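Local coordinates for sugar ABC transporter substrate-binding protein, BlMnBP1 (Bifidobacterium animalis subsp. lactis ATCC 27673, PDB 6I5R) that binds mannobiose and probably delivers manno-oligosaccharides from beta-mannan to the ABC transporter that imports them, at residues Q78-S81 / D85-L88; F42-T47 / K57-Y62; T89-N94 / D99-P104; E196-G201 / G283-P288. All coordinates share one frame; numbering follows the deposited sequence.

Contact 1 (Q78-S81 / D85-L88). With ZN (zinc ion), chain P.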
loop_
_atom_site.group_PDB
_atom_site.type_symbol
_atom_site.label_atom_id
_atom_site.label_comp_id
_atom_site.label_asym_id
_atom_site.label_seq_id
_atom_site.Cartn_x
_atom_site.Cartn_y
_atom_site.Cartn_z
ATOM N N GLN A 78 -12.832 4.215 14.782
ATOM C CA GLN A 78 -13.779 3.409 14.020
ATOM C C GLN A 78 -13.042 2.634 12.933
ATOM O O GLN A 78 -12.321 3.225 12.125
ATOM C CB GLN A 78 -14.844 4.287 13.372
ATOM C CG GLN A 78 -15.666 5.113 14.331
ATOM C CD GLN A 78 -16.791 5.838 13.615
ATOM O OE1 GLN A 78 -16.805 5.920 12.385
ATOM N NE2 GLN A 78 -17.751 6.338 14.368
ATOM N N THR A 79 -13.238 1.322 12.904
ATOM C CA THR A 79 -12.587 0.478 11.916
ATOM C C THR A 79 -13.631 -0.333 11.174
ATOM O O THR A 79 -14.626 -0.763 11.766
ATOM C CB THR A 79 -11.570 -0.443 12.579
ATOM O OG1 THR A 79 -12.218 -1.223 13.593
ATOM C CG2 THR A 79 -10.469 0.370 13.188
ATOM N N ASP A 80 -13.401 -0.522 9.879
ATOM C CA ASP A 80 -14.282 -1.256 8.979
ATOM C C ASP A 80 -13.498 -2.315 8.219
ATOM O O ASP A 80 -12.402 -2.044 7.725
ATOM C CB ASP A 80 -14.912 -0.290 7.982
ATOM C CG ASP A 80 -16.191 0.327 8.494
ATOM O OD1 ASP A 80 -17.041 -0.456 8.960
ATOM O OD2 ASP A 80 -16.361 1.581 8.418
ATOM N N SER A 81 -14.072 -3.515 8.067
ATOM C CA SER A 81 -13.345 -4.539 7.321
ATOM C C SER A 81 -13.279 -4.174 5.848
ATOM O O SER A 81 -12.247 -4.383 5.199
ATOM C CB SER A 81 -13.991 -5.906 7.480
ATOM O OG SER A 81 -15.312 -5.848 6.981
ATOM N N ASP A 85 -14.068 0.906 0.678
ATOM C CA ASP A 85 -15.410 1.215 0.208
ATOM C C ASP A 85 -16.165 2.074 1.221
ATOM O O ASP A 85 -16.801 3.066 0.849
ATOM C CB ASP A 85 -16.152 -0.091 -0.066
ATOM C CG ASP A 85 -15.585 -0.881 -1.274
ATOM O OD1 ASP A 85 -15.011 -0.277 -2.212
ATOM O OD2 ASP A 85 -15.747 -2.134 -1.309
ATOM N N SER A 86 -16.061 1.743 2.508
ATOM C CA SER A 86 -16.806 2.493 3.515
ATOM C C SER A 86 -16.240 3.899 3.725
ATOM O O SER A 86 -17.009 4.858 3.894
ATOM C CB SER A 86 -16.855 1.717 4.831
ATOM O OG SER A 86 -15.573 1.485 5.320
ATOM N N ALA A 87 -14.914 4.062 3.671
ATOM C CA ALA A 87 -14.336 5.402 3.716
ATOM C C ALA A 87 -14.784 6.262 2.531
ATOM O O ALA A 87 -15.038 7.468 2.685
ATOM C CB ALA A 87 -12.810 5.321 3.754
ATOM N N LEU A 88 -14.864 5.682 1.329
ATOM C CA LEU A 88 -15.259 6.516 0.205
ATOM C C LEU A 88 -16.721 6.918 0.342
ATOM O O LEU A 88 -17.099 8.068 0.078
ATOM C CB LEU A 88 -15.004 5.807 -1.102
ATOM C CG LEU A 88 -14.947 6.761 -2.282
ATOM C CD1 LEU A 88 -13.762 7.686 -2.247
ATOM C CD2 LEU A 88 -14.912 5.903 -3.529
HETATM ZN ZN ZN P . -14.562 -3.644 -2.102
HETATM O O HOH W 1 -14.018 -2.352 -3.306
HETATM O O HOH W 2 -16.255 -2.860 -3.032
#
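Asp-80 and Ser-86 are the two side chains that meet here, both directing CB toward the other segment, where strand 73-79 gives way to helix 83-93. The carboxylate of Asp-80 swings back beside its own backbone N (chi1 -88°), which lays OD2 against the serine: Asp-80 OD2 comes to 3.2 Å from Ser-86 OG and to 3.6 Å from Ser-86 CB. The aspartate's methylene closes in as well, Asp-80 CB lying 3.3 Å from Ser-86 OG. That hydroxyl, however, is committed to its own helix. With chi1 at 60°, OG sits between the backbone N and the carbonyl carbon and hydrogen-bonds to the carbonyl oxygens of Asn-82 and Tyr-83 in the turn before it. In the fold, this is the tight connection from strand 73-79 into helix 83-93 of a solute-binding protein, and it opens onto the sugar site: Ser-81 belongs to the glycan pocket, its carbonyl oxygen making a weak hydrogen bond to a mannose O6. One residue before Ser-86, Asp-85 faces elsewhere. Its carboxylate binds a zinc ion through a single oxygen, Asp-85 OD2 at 2.1 Å from the metal, while two waters hold the same ion. Asp-85 OD2 also takes a weak hydrogen bond from the Asn-82 side-chain amide.

Contact 2 (F42-T47 / K57-Y62). With BMA (beta-D-mannopyranose), chain B; BMA (beta-D-mannopyranose), chain C.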
loop_
_atom_site.group_PDB
_atom_site.type_symbol
_atom_site.label_atom_id
_atom_site.label_comp_id
_atom_site.label_asym_id
_atom_site.label_seq_id
_atom_site.Cartn_x
_atom_site.Cartn_y
_atom_site.Cartn_z
ATOM N N PHE A 42 -11.643 8.937 14.410
ATOM C CA PHE A 42 -10.507 8.512 13.593
ATOM C C PHE A 42 -10.914 7.214 12.906
ATOM O O PHE A 42 -11.080 6.198 13.574
ATOM C CB PHE A 42 -9.287 8.343 14.498
ATOM C CG PHE A 42 -8.113 7.621 13.867
ATOM C CD1 PHE A 42 -7.885 7.666 12.507
ATOM C CD2 PHE A 42 -7.215 6.911 14.669
ATOM C CE1 PHE A 42 -6.803 7.024 11.969
ATOM C CE2 PHE A 42 -6.121 6.259 14.118
ATOM C CZ PHE A 42 -5.928 6.315 12.767
ATOM N N MET A 43 -11.161 7.273 11.595
ATOM C CA MET A 43 -11.542 6.092 10.824
ATOM C C MET A 43 -10.281 5.459 10.238
ATOM O O MET A 43 -9.475 6.146 9.607
ATOM C CB MET A 43 -12.492 6.463 9.686
ATOM C CG MET A 43 -13.850 7.030 10.080
ATOM S SD MET A 43 -14.740 7.453 8.546
ATOM C CE MET A 43 -14.699 5.912 7.675
ATOM N N ASN A 44 -10.103 4.156 10.429
ATOM C CA ASN A 44 -8.977 3.498 9.757
ATOM C C ASN A 44 -9.322 2.047 9.438
ATOM O O ASN A 44 -10.398 1.543 9.768
ATOM C CB ASN A 44 -7.676 3.611 10.570
ATOM C CG ASN A 44 -7.694 2.793 11.822
ATOM O OD1 ASN A 44 -7.500 1.587 11.791
ATOM N ND2 ASN A 44 -7.928 3.444 12.938
ATOM N N ASN A 45 -8.380 1.375 8.771
ATOM C CA ASN A 45 -8.617 0.043 8.224
ATOM C C ASN A 45 -8.155 -1.081 9.143
ATOM O O ASN A 45 -8.358 -2.254 8.816
ATOM C CB ASN A 45 -7.885 -0.112 6.900
ATOM C CG ASN A 45 -6.393 0.085 7.053
ATOM O OD1 ASN A 45 -5.940 1.059 7.625
ATOM N ND2 ASN A 45 -5.626 -0.872 6.564
ATOM N N ARG A 46 -7.501 -0.756 10.249
ATOM C CA ARG A 46 -6.846 -1.762 11.081
ATOM C C ARG A 46 -7.839 -2.294 12.113
ATOM O O ARG A 46 -7.761 -2.030 13.311
ATOM C CB ARG A 46 -5.593 -1.172 11.721
ATOM C CG ARG A 46 -4.534 -0.780 10.689
ATOM C CD ARG A 46 -4.040 -1.999 9.864
ATOM N NE ARG A 46 -3.575 -3.064 10.730
ATOM C CZ ARG A 46 -2.325 -3.166 11.168
ATOM N NH1 ARG A 46 -1.407 -2.269 10.816
ATOM N NH2 ARG A 46 -2.002 -4.157 11.971
ATOM N N THR A 47 -8.798 -3.068 11.603
ATOM C CA THR A 47 -9.757 -3.724 12.485
ATOM C C THR A 47 -9.048 -4.580 13.521
ATOM O O THR A 47 -9.491 -4.691 14.671
ATOM C CB THR A 47 -10.703 -4.591 11.654
ATOM O OG1 THR A 47 -9.931 -5.510 10.864
ATOM C CG2 THR A 47 -11.533 -3.763 10.734
ATOM N N LYS A 57 0.870 -3.581 19.813
ATOM C CA LYS A 57 0.342 -2.365 20.434
ATOM C C LYS A 57 -0.928 -1.936 19.702
ATOM O O LYS A 57 -0.874 -1.549 18.532
ATOM C CB LYS A 57 1.402 -1.268 20.399
ATOM C CG LYS A 57 1.138 -0.045 21.264
ATOM C CD LYS A 57 2.315 0.914 21.142
ATOM C CE LYS A 57 2.056 2.205 21.901
ATOM N NZ LYS A 57 1.706 1.931 23.312
ATOM N N ASN A 58 -2.072 -1.983 20.377
ATOM C CA ASN A 58 -3.335 -1.704 19.702
ATOM C C ASN A 58 -3.702 -0.222 19.794
ATOM O O ASN A 58 -3.000 0.601 20.392
ATOM C CB ASN A 58 -4.468 -2.580 20.242
ATOM C CG ASN A 58 -4.880 -2.242 21.693
ATOM O OD1 ASN A 58 -4.490 -1.210 22.259
ATOM N ND2 ASN A 58 -5.682 -3.138 22.296
ATOM N N TRP A 59 -4.836 0.118 19.190
ATOM C CA TRP A 59 -5.234 1.516 19.136
ATOM C C TRP A 59 -5.384 2.092 20.532
ATOM O O TRP A 59 -4.953 3.223 20.790
ATOM C CB TRP A 59 -6.534 1.681 18.362
ATOM C CG TRP A 59 -6.281 1.646 16.881
ATOM C CD1 TRP A 59 -6.901 0.848 15.963
ATOM C CD2 TRP A 59 -5.325 2.427 16.156
ATOM N NE1 TRP A 59 -6.407 1.101 14.707
ATOM C CE2 TRP A 59 -5.430 2.056 14.794
ATOM C CE3 TRP A 59 -4.396 3.410 16.521
ATOM C CZ2 TRP A 59 -4.631 2.622 13.794
ATOM C CZ3 TRP A 59 -3.597 3.972 15.524
ATOM C CH2 TRP A 59 -3.720 3.568 14.177
ATOM N N LYS A 60 -6.002 1.333 21.442
ATOM C CA LYS A 60 -6.232 1.844 22.788
ATOM C C LYS A 60 -4.927 2.235 23.451
ATOM O O LYS A 60 -4.865 3.240 24.180
ATOM C CB LYS A 60 -6.932 0.806 23.656
ATOM C CG LYS A 60 -8.408 0.625 23.452
ATOM C CD LYS A 60 -8.902 -0.394 24.454
ATOM C CE LYS A 60 -10.401 -0.387 24.585
ATOM N NZ LYS A 60 -11.068 -0.527 23.279
ATOM N N SER A 61 -3.878 1.439 23.224
ATOM C CA SER A 61 -2.566 1.704 23.810
ATOM C C SER A 61 -1.950 2.979 23.245
ATOM O O SER A 61 -1.341 3.767 23.993
ATOM C CB SER A 61 -1.643 0.511 23.575
ATOM O OG SER A 61 -0.382 0.709 24.189
ATOM N N TYR A 62 -2.070 3.191 21.925
ATOM C CA TYR A 62 -1.592 4.432 21.334
ATOM C C TYR A 62 -2.373 5.624 21.877
ATOM O O TYR A 62 -1.792 6.662 22.221
ATOM C CB TYR A 62 -1.734 4.405 19.812
ATOM C CG TYR A 62 -0.707 3.588 19.112
ATOM C CD1 TYR A 62 0.590 4.046 19.002
ATOM C CD2 TYR A 62 -1.030 2.362 18.540
ATOM C CE1 TYR A 62 1.550 3.286 18.364
ATOM C CE2 TYR A 62 -0.093 1.619 17.873
ATOM C CZ TYR A 62 1.203 2.078 17.800
ATOM O OH TYR A 62 2.165 1.336 17.162
HETATM C C1 BMA B . -5.102 -4.187 5.100
HETATM C C2 BMA B . -5.767 -3.515 3.861
HETATM C C3 BMA B . -4.680 -3.057 2.939
HETATM C C4 BMA B . -3.596 -2.286 3.685
HETATM C C5 BMA B . -3.046 -3.107 4.853
HETATM C C6 BMA B . -2.022 -2.330 5.656
HETATM O O2 BMA B . -6.445 -2.316 4.228
HETATM O O3 BMA B . -5.171 -2.242 1.870
HETATM O O4 BMA B . -2.553 -2.034 2.781
HETATM O O5 BMA B . -4.147 -3.416 5.724
HETATM O O6 BMA B . -2.631 -1.185 6.277
HETATM C C1 BMA C . -6.911 -6.616 9.331
HETATM C C2 BMA C . -5.419 -6.242 9.146
HETATM C C3 BMA C . -5.299 -5.183 8.057
HETATM C C4 BMA C . -6.133 -5.538 6.853
HETATM C C5 BMA C . -7.567 -5.903 7.260
HETATM C C6 BMA C . -8.429 -6.229 6.065
HETATM O O1 BMA C . -6.868 -7.686 10.219
HETATM O O2 BMA C . -4.730 -7.434 8.651
HETATM O O3 BMA C . -3.981 -4.984 7.677
HETATM O O4 BMA C . -6.190 -4.432 5.950
HETATM O O5 BMA C . -7.515 -7.002 8.155
HETATM O O6 BMA C . -9.782 -6.142 6.528
#
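The first beta-alpha-beta unit, strand 38-44 followed by helix 59-69 and strand 73-79, is packed together here, and the loop leaving its first strand carries part of the glycan pocket. Trp-59, in the helix's first turn, does most of the touching. Phe-42 offers its ring edge to one face of the indole in a T-shaped pair, planes at 79°, with Phe-42 CE2 3.6 Å from Trp-59 CH2. The phenyl gets there because its CG stands anti to the backbone N (chi1 167°). Asn-44 ND2 lies over the same face, toward the rim, its amide plane turned 54° from the ring. Trp-59 NE1 gives Asn-44 OD1 a weak, bent hydrogen bond of 3.2 Å. The stronger grip on OD1 comes from Arg-46 N at 2.8 Å, in the carbonyl plane, which closes an Asx turn. Two donors thus hold this buried oxygen as the chain turns toward the sugar. Next along the chain, Asn-45 ND2 donates to both O2 (2.9 Å) and O6 (3.0 Å) of the chain B mannose. Arg-46 packs CB near the indole while its bent chain carries the guanidinium to salt bridges with Asp-48 and Glu-354. Around this contact, Val-77 of strand 73-79 touches both Asn-44 and Trp-59, strand 100-102 lies against Phe-42 and Asn-44, and Phe-340 of helix 331-346 makes another edge-to-face pair with Phe-42.

Contact 3 (T89-N94 / D99-P104)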
loop_
_atom_site.group_PDB
_atom_site.type_symbol
_atom_site.label_atom_id
_atom_site.label_comp_id
_atom_site.label_asym_id
_atom_site.label_seq_id
_atom_site.Cartn_x
_atom_site.Cartn_y
_atom_site.Cartn_z
ATOM N N THR A 89 -17.555 5.988 0.781
ATOM C CA THR A 89 -18.948 6.318 1.051
ATOM C C THR A 89 -19.075 7.470 2.045
ATOM O O THR A 89 -19.809 8.438 1.801
ATOM C CB THR A 89 -19.665 5.072 1.551
ATOM O OG1 THR A 89 -19.682 4.086 0.509
ATOM C CG2 THR A 89 -21.098 5.423 1.975
ATOM N N ARG A 90 -18.354 7.405 3.165
ATOM C CA ARG A 90 -18.457 8.495 4.132
ATOM C C ARG A 90 -17.948 9.796 3.538
ATOM O O ARG A 90 -18.523 10.861 3.777
ATOM C CB ARG A 90 -17.694 8.174 5.420
ATOM C CG ARG A 90 -18.265 6.971 6.153
ATOM C CD ARG A 90 -19.437 7.296 7.079
ATOM N NE ARG A 90 -19.006 8.095 8.217
ATOM C CZ ARG A 90 -18.498 7.607 9.345
ATOM N NH1 ARG A 90 -18.347 6.300 9.500
ATOM N NH2 ARG A 90 -18.137 8.430 10.330
ATOM N N LEU A 91 -16.864 9.730 2.766
ATOM C CA LEU A 91 -16.370 10.933 2.108
ATOM C C LEU A 91 -17.425 11.545 1.198
ATOM O O LEU A 91 -17.606 12.768 1.180
ATOM C CB LEU A 91 -15.111 10.626 1.300
ATOM C CG LEU A 91 -13.755 11.161 1.734
ATOM C CD1 LEU A 91 -12.738 10.892 0.605
ATOM C CD2 LEU A 91 -13.802 12.608 2.107
ATOM N N GLN A 92 -18.149 10.729 0.441
ATOM C CA GLN A 92 -19.121 11.293 -0.489
ATOM C C GLN A 92 -20.400 11.785 0.182
ATOM O O GLN A 92 -21.218 12.436 -0.472
ATOM C CB GLN A 92 -19.452 10.263 -1.570
ATOM C CG GLN A 92 -18.179 9.824 -2.271
ATOM C CD GLN A 92 -18.353 8.606 -3.133
ATOM O OE1 GLN A 92 -19.284 7.805 -2.931
ATOM N NE2 GLN A 92 -17.454 8.437 -4.102
ATOM N N ALA A 93 -20.603 11.483 1.449
ATOM C CA ALA A 93 -21.694 12.065 2.217
ATOM C C ALA A 93 -21.409 13.513 2.618
ATOM O O ALA A 93 -22.335 14.236 2.986
ATOM C CB ALA A 93 -21.941 11.232 3.473
ATOM N N ASN A 94 -20.152 13.933 2.589
ATOM C CA ASN A 94 -19.774 15.335 2.735
ATOM C C ASN A 94 -20.355 15.982 3.993
ATOM O O ASN A 94 -21.020 17.025 3.933
ATOM C CB ASN A 94 -20.204 16.143 1.506
ATOM C CG ASN A 94 -19.584 17.526 1.465
ATOM O OD1 ASN A 94 -18.527 17.775 2.046
ATOM N ND2 ASN A 94 -20.237 18.441 0.766
ATOM N N ASP A 99 -13.455 12.861 11.591
ATOM C CA ASP A 99 -12.488 13.941 11.712
ATOM C C ASP A 99 -11.171 13.628 11.035
ATOM O O ASP A 99 -10.597 14.508 10.391
ATOM C CB ASP A 99 -12.251 14.233 13.189
ATOM C CG ASP A 99 -13.521 14.743 13.873
ATOM O OD1 ASP A 99 -13.897 15.917 13.626
ATOM O OD2 ASP A 99 -14.157 13.962 14.615
ATOM N N ILE A 100 -10.697 12.401 11.186
ATOM C CA ILE A 100 -9.548 11.875 10.458
ATOM C C ILE A 100 -9.966 10.558 9.825
ATOM O O ILE A 100 -10.585 9.731 10.496
ATOM C CB ILE A 100 -8.347 11.599 11.377
ATOM C CG1 ILE A 100 -7.856 12.838 12.083
ATOM C CG2 ILE A 100 -7.194 10.944 10.567
ATOM C CD1 ILE A 100 -7.081 12.469 13.323
ATOM N N MET A 101 -9.585 10.343 8.560
ATOM C CA MET A 101 -9.657 9.017 7.954
ATOM C C MET A 101 -8.361 8.743 7.197
ATOM O O MET A 101 -7.569 9.652 6.920
ATOM C CB MET A 101 -10.847 8.854 6.994
ATOM C CG MET A 101 -10.753 9.658 5.742
ATOM S SD MET A 101 -11.868 9.101 4.426
ATOM C CE MET A 101 -13.468 9.378 5.249
ATOM N N MET A 102 -8.139 7.472 6.868
ATOM C CA MET A 102 -7.078 7.143 5.924
ATOM C C MET A 102 -7.652 7.395 4.529
ATOM O O MET A 102 -8.727 6.883 4.185
ATOM C CB MET A 102 -6.596 5.700 6.100
ATOM C CG MET A 102 -6.285 5.332 7.530
ATOM S SD MET A 102 -5.307 6.512 8.509
ATOM C CE MET A 102 -3.673 6.418 7.740
ATOM N N ILE A 103 -6.953 8.198 3.742
ATOM C CA ILE A 103 -7.461 8.665 2.463
ATOM C C ILE A 103 -7.700 7.485 1.526
ATOM O O ILE A 103 -6.781 6.691 1.265
ATOM C CB ILE A 103 -6.491 9.659 1.816
ATOM C CG1 ILE A 103 -6.339 10.876 2.714
ATOM C CG2 ILE A 103 -6.966 10.014 0.435
ATOM C CD1 ILE A 103 -5.201 11.767 2.374
ATOM N N PRO A 104 -8.928 7.328 1.037
ATOM C CA PRO A 104 -9.261 6.242 0.108
ATOM C C PRO A 104 -8.917 6.650 -1.331
ATOM O O PRO A 104 -8.071 7.507 -1.538
ATOM C CB PRO A 104 -10.764 6.074 0.287
ATOM C CG PRO A 104 -11.220 7.466 0.657
ATOM C CD PRO A 104 -10.146 8.042 1.505
#
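Met-101 holds CG between its backbone N and carbonyl carbon (chi1 68°), then runs out extended before folding at chi3 (62°), and this sets its sulfur and methyl against Leu-91. The leucine's chi1 of -111° lies well away from a staggered value; its branch point CG faces the methionine and its methyl CD1 the proline. Leu-91 CG rests 3.9 Å from Met-101 SD and 4.0 Å from Met-101 CE, while Leu-91 CD1 reaches the proline ring, 3.7 Å from Pro-104 CG. Arg-90 adds a looser touch: its CB is 4.4 Å from Met-101 CE, and its guanidinium bonds instead to Ser-97 and Gln-78. The contact lays the last turns of helix 83-93 on strand 100-102 and the loop after it, in the sheet of this solute-binding protein. Ala-87, one turn earlier in that helix, continues the packing onto both Met-101 and Pro-104. Across the two segments the touching groups are hydrocarbon and thioether, so the helix is held here by van der Waals packing and burial of apolar surface.

Contact 4 (E196-G201 / G283-P288). With ZN (zinc ion), chain L; ZN (zinc ion), chain G; BMA (beta-D-mannopyranose), chain B; BMA (beta-D-mannopyranose), chain C.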
loop_
_atom_site.group_PDB
_atom_site.type_symbol
_atom_site.label_atom_id
_atom_site.label_comp_id
_atom_site.label_asym_id
_atom_site.label_seq_id
_atom_site.Cartn_x
_atom_site.Cartn_y
_atom_site.Cartn_z
ATOM N N GLU A 196 -10.225 -10.936 -0.897
ATOM C CA GLU A 196 -9.980 -9.569 -0.451
ATOM C C GLU A 196 -9.649 -8.702 -1.664
ATOM O O GLU A 196 -8.597 -8.860 -2.297
ATOM C CB GLU A 196 -8.851 -9.524 0.571
ATOM C CG GLU A 196 -9.091 -10.292 1.837
ATOM C CD GLU A 196 -10.284 -9.789 2.647
ATOM O OE1 GLU A 196 -10.411 -8.574 2.906
ATOM O OE2 GLU A 196 -11.098 -10.634 3.042
ATOM N N ASP A 197 -10.533 -7.776 -1.989
ATOM C CA ASP A 197 -10.271 -6.894 -3.111
ATOM C C ASP A 197 -8.920 -6.195 -2.971
ATOM O O ASP A 197 -8.183 -6.056 -3.958
ATOM C CB ASP A 197 -11.406 -5.872 -3.263
ATOM C CG ASP A 197 -12.651 -6.495 -3.850
ATOM O OD1 ASP A 197 -12.868 -7.690 -3.584
ATOM O OD2 ASP A 197 -13.378 -5.807 -4.613
ATOM N N TRP A 198 -8.582 -5.743 -1.754
ATOM C CA TRP A 198 -7.368 -4.963 -1.581
ATOM C C TRP A 198 -6.147 -5.860 -1.772
ATOM O O TRP A 198 -5.106 -5.390 -2.231
ATOM C CB TRP A 198 -7.327 -4.298 -0.207
ATOM C CG TRP A 198 -7.443 -5.270 0.889
ATOM C CD1 TRP A 198 -8.578 -5.620 1.552
ATOM C CD2 TRP A 198 -6.387 -6.062 1.448
ATOM N NE1 TRP A 198 -8.286 -6.579 2.490
ATOM C CE2 TRP A 198 -6.951 -6.877 2.430
ATOM C CE3 TRP A 198 -5.016 -6.167 1.196
ATOM C CZ2 TRP A 198 -6.191 -7.775 3.181
ATOM C CZ3 TRP A 198 -4.277 -7.050 1.932
ATOM C CH2 TRP A 198 -4.864 -7.851 2.905
ATOM N N ALA A 199 -6.270 -7.152 -1.451
ATOM C CA ALA A 199 -5.122 -8.035 -1.635
ATOM C C ALA A 199 -4.855 -8.288 -3.122
ATOM O O ALA A 199 -3.703 -8.445 -3.549
ATOM C CB ALA A 199 -5.345 -9.355 -0.906
ATOM N N MET A 200 -5.946 -8.336 -3.913
ATOM C CA MET A 200 -5.758 -8.476 -5.350
ATOM C C MET A 200 -5.251 -7.170 -5.986
ATOM O O MET A 200 -4.363 -7.191 -6.856
ATOM C CB MET A 200 -7.046 -8.926 -6.013
ATOM C CG MET A 200 -7.450 -10.337 -5.618
ATOM S SD MET A 200 -6.948 -11.540 -6.871
ATOM C CE MET A 200 -5.224 -11.851 -6.440
ATOM N N GLY A 201 -5.813 -6.048 -5.511
ATOM C CA GLY A 201 -5.371 -4.756 -6.016
ATOM C C GLY A 201 -3.906 -4.466 -5.725
ATOM O O GLY A 201 -3.287 -3.648 -6.415
ATOM N N GLY A 283 2.720 -6.162 0.809
ATOM C CA GLY A 283 3.710 -5.200 1.220
ATOM C C GLY A 283 4.300 -5.543 2.580
ATOM O O GLY A 283 3.822 -6.423 3.289
ATOM N N ALA A 284 5.353 -4.797 2.926
ATOM C CA ALA A 284 6.142 -5.070 4.125
ATOM C C ALA A 284 5.327 -4.967 5.403
ATOM O O ALA A 284 5.705 -5.561 6.420
ATOM C CB ALA A 284 7.335 -4.107 4.179
ATOM N N TRP A 285 4.228 -4.216 5.376
ATOM C CA TRP A 285 3.354 -4.114 6.540
ATOM C C TRP A 285 2.834 -5.479 6.987
ATOM O O TRP A 285 2.443 -5.636 8.148
ATOM C CB TRP A 285 2.176 -3.177 6.231
ATOM C CG TRP A 285 1.442 -3.645 5.048
ATOM C CD1 TRP A 285 1.610 -3.229 3.764
ATOM C CD2 TRP A 285 0.413 -4.642 5.016
ATOM N NE1 TRP A 285 0.755 -3.913 2.933
ATOM C CE2 TRP A 285 0.022 -4.791 3.674
ATOM C CE3 TRP A 285 -0.200 -5.429 5.991
ATOM C CZ2 TRP A 285 -0.951 -5.683 3.283
ATOM C CZ3 TRP A 285 -1.165 -6.332 5.597
ATOM C CH2 TRP A 285 -1.547 -6.431 4.262
ATOM N N ALA A 286 2.858 -6.476 6.104
ATOM C CA ALA A 286 2.291 -7.780 6.416
ATOM C C ALA A 286 3.239 -8.641 7.236
ATOM O O ALA A 286 2.787 -9.558 7.925
ATOM C CB ALA A 286 1.899 -8.496 5.115
ATOM N N VAL A 287 4.532 -8.326 7.213
ATOM C CA VAL A 287 5.504 -9.175 7.903
ATOM C C VAL A 287 5.193 -9.323 9.379
ATOM O O VAL A 287 5.073 -10.470 9.852
ATOM C CB VAL A 287 6.939 -8.627 7.646
ATOM C CG1 VAL A 287 7.957 -9.434 8.417
ATOM C CG2 VAL A 287 7.252 -8.669 6.170
ATOM N N PRO A 288 5.016 -8.251 10.163
ATOM C CA PRO A 288 4.698 -8.458 11.588
ATOM C C PRO A 288 3.378 -9.185 11.810
ATOM O O PRO A 288 3.235 -9.931 12.782
ATOM C CB PRO A 288 4.661 -7.025 12.153
ATOM C CG PRO A 288 4.317 -6.155 10.979
ATOM C CD PRO A 288 5.090 -6.814 9.825
HETATM ZN ZN ZN L . -12.326 -7.584 3.427
HETATM ZN ZN ZN G . -14.847 -8.497 -3.612
HETATM C C1 BMA B . -5.102 -4.187 5.100
HETATM C C2 BMA B . -5.767 -3.515 3.861
HETATM C C3 BMA B . -4.680 -3.057 2.939
HETATM C C4 BMA B . -3.596 -2.286 3.685
HETATM C C5 BMA B . -3.046 -3.107 4.853
HETATM C C6 BMA B . -2.022 -2.330 5.656
HETATM O O2 BMA B . -6.445 -2.316 4.228
HETATM O O3 BMA B . -5.171 -2.242 1.870
HETATM O O4 BMA B . -2.553 -2.034 2.781
HETATM O O5 BMA B . -4.147 -3.416 5.724
HETATM O O6 BMA B . -2.631 -1.185 6.277
HETATM C C1 BMA C . -6.911 -6.616 9.331
HETATM C C2 BMA C . -5.419 -6.242 9.146
HETATM C C3 BMA C . -5.299 -5.183 8.057
HETATM C C4 BMA C . -6.133 -5.538 6.853
HETATM C C5 BMA C . -7.567 -5.903 7.260
HETATM C C6 BMA C . -8.429 -6.229 6.065
HETATM O O1 BMA C . -6.868 -7.686 10.219
HETATM O O2 BMA C . -4.730 -7.434 8.651
HETATM O O3 BMA C . -3.981 -4.984 7.677
HETATM O O4 BMA C . -6.190 -4.432 5.950
HETATM O O5 BMA C . -7.515 -7.002 8.155
HETATM O O6 BMA C . -9.782 -6.142 6.528
HETATM O O HOH W 3 -13.653 -9.706 3.098
HETATM O O HOH W 4 -14.862 -8.520 -5.713
HETATM O O HOH W 5 -14.064 -10.370 -3.275
HETATM O O HOH W 6 -11.938 -7.231 5.023
HETATM O O HOH W 7 -11.699 -5.973 2.922
#
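Each of the two indoles, Trp-198 and Trp-285, turns one face to the same sugar and the other to residues close to it in sequence. Over the centre of Trp-198 lies C2 of the chain B mannose, 3.6 Å above the plane, with Glu-196 CB and Ala-199 CB on the opposite face. Trp-285 has C6 of that mannose over its centre at 3.4 Å, and Gly-283 O and Ala-286 CB behind. These are CH-pi platforms of the kind common in carbohydrate sites. Where the rings meet, Trp-198 CZ3 lies at the edge of Trp-285, 3.6 Å from Trp-285 CH2, with the planes oblique at 62°. With chi1 at 57° in both, CG stands between the backbone N and carbonyl carbon, bringing each ring over its sequence neighbours while its other face meets the mannose. Trp-198 is further fixed by NE1, which donates to the anti lone pair of Glu-196 OE1 (2.9 Å), although that oxygen is tilted 31° out of the indole plane. The same OE1 binds a zinc ion at 2.2 Å. Trp-265 of helix 265-273 touches both tryptophans, edge-to-face with Trp-198; strand 139-155 backs Trp-285 through Val-148, and helix 409-420 lies against helix 197-201 at Met-200.

Along the chain the order is contact 2, contact 1, contact 3, then contact 4, each closing before the next opens. The first three form one continuous body: strand 38-44 runs between its parallel neighbours 73-79 and 100-102, and contacts 1 and 3 share helix 83-93, their centres about 9 Å apart. Backbone bonds from Gln-78 to Phe-42 and Asn-44 tie contact 1 to contact 2. Contact 4 stands apart, its centre about 16 Å from that of contact 1 and 17 Å from that of contact 2, and touches none of them directly. The mannobiose bridges the gap, since contacts 2 and 4 both touch its two mannose units, consistent with a ligand held between two parts of a solute-binding protein.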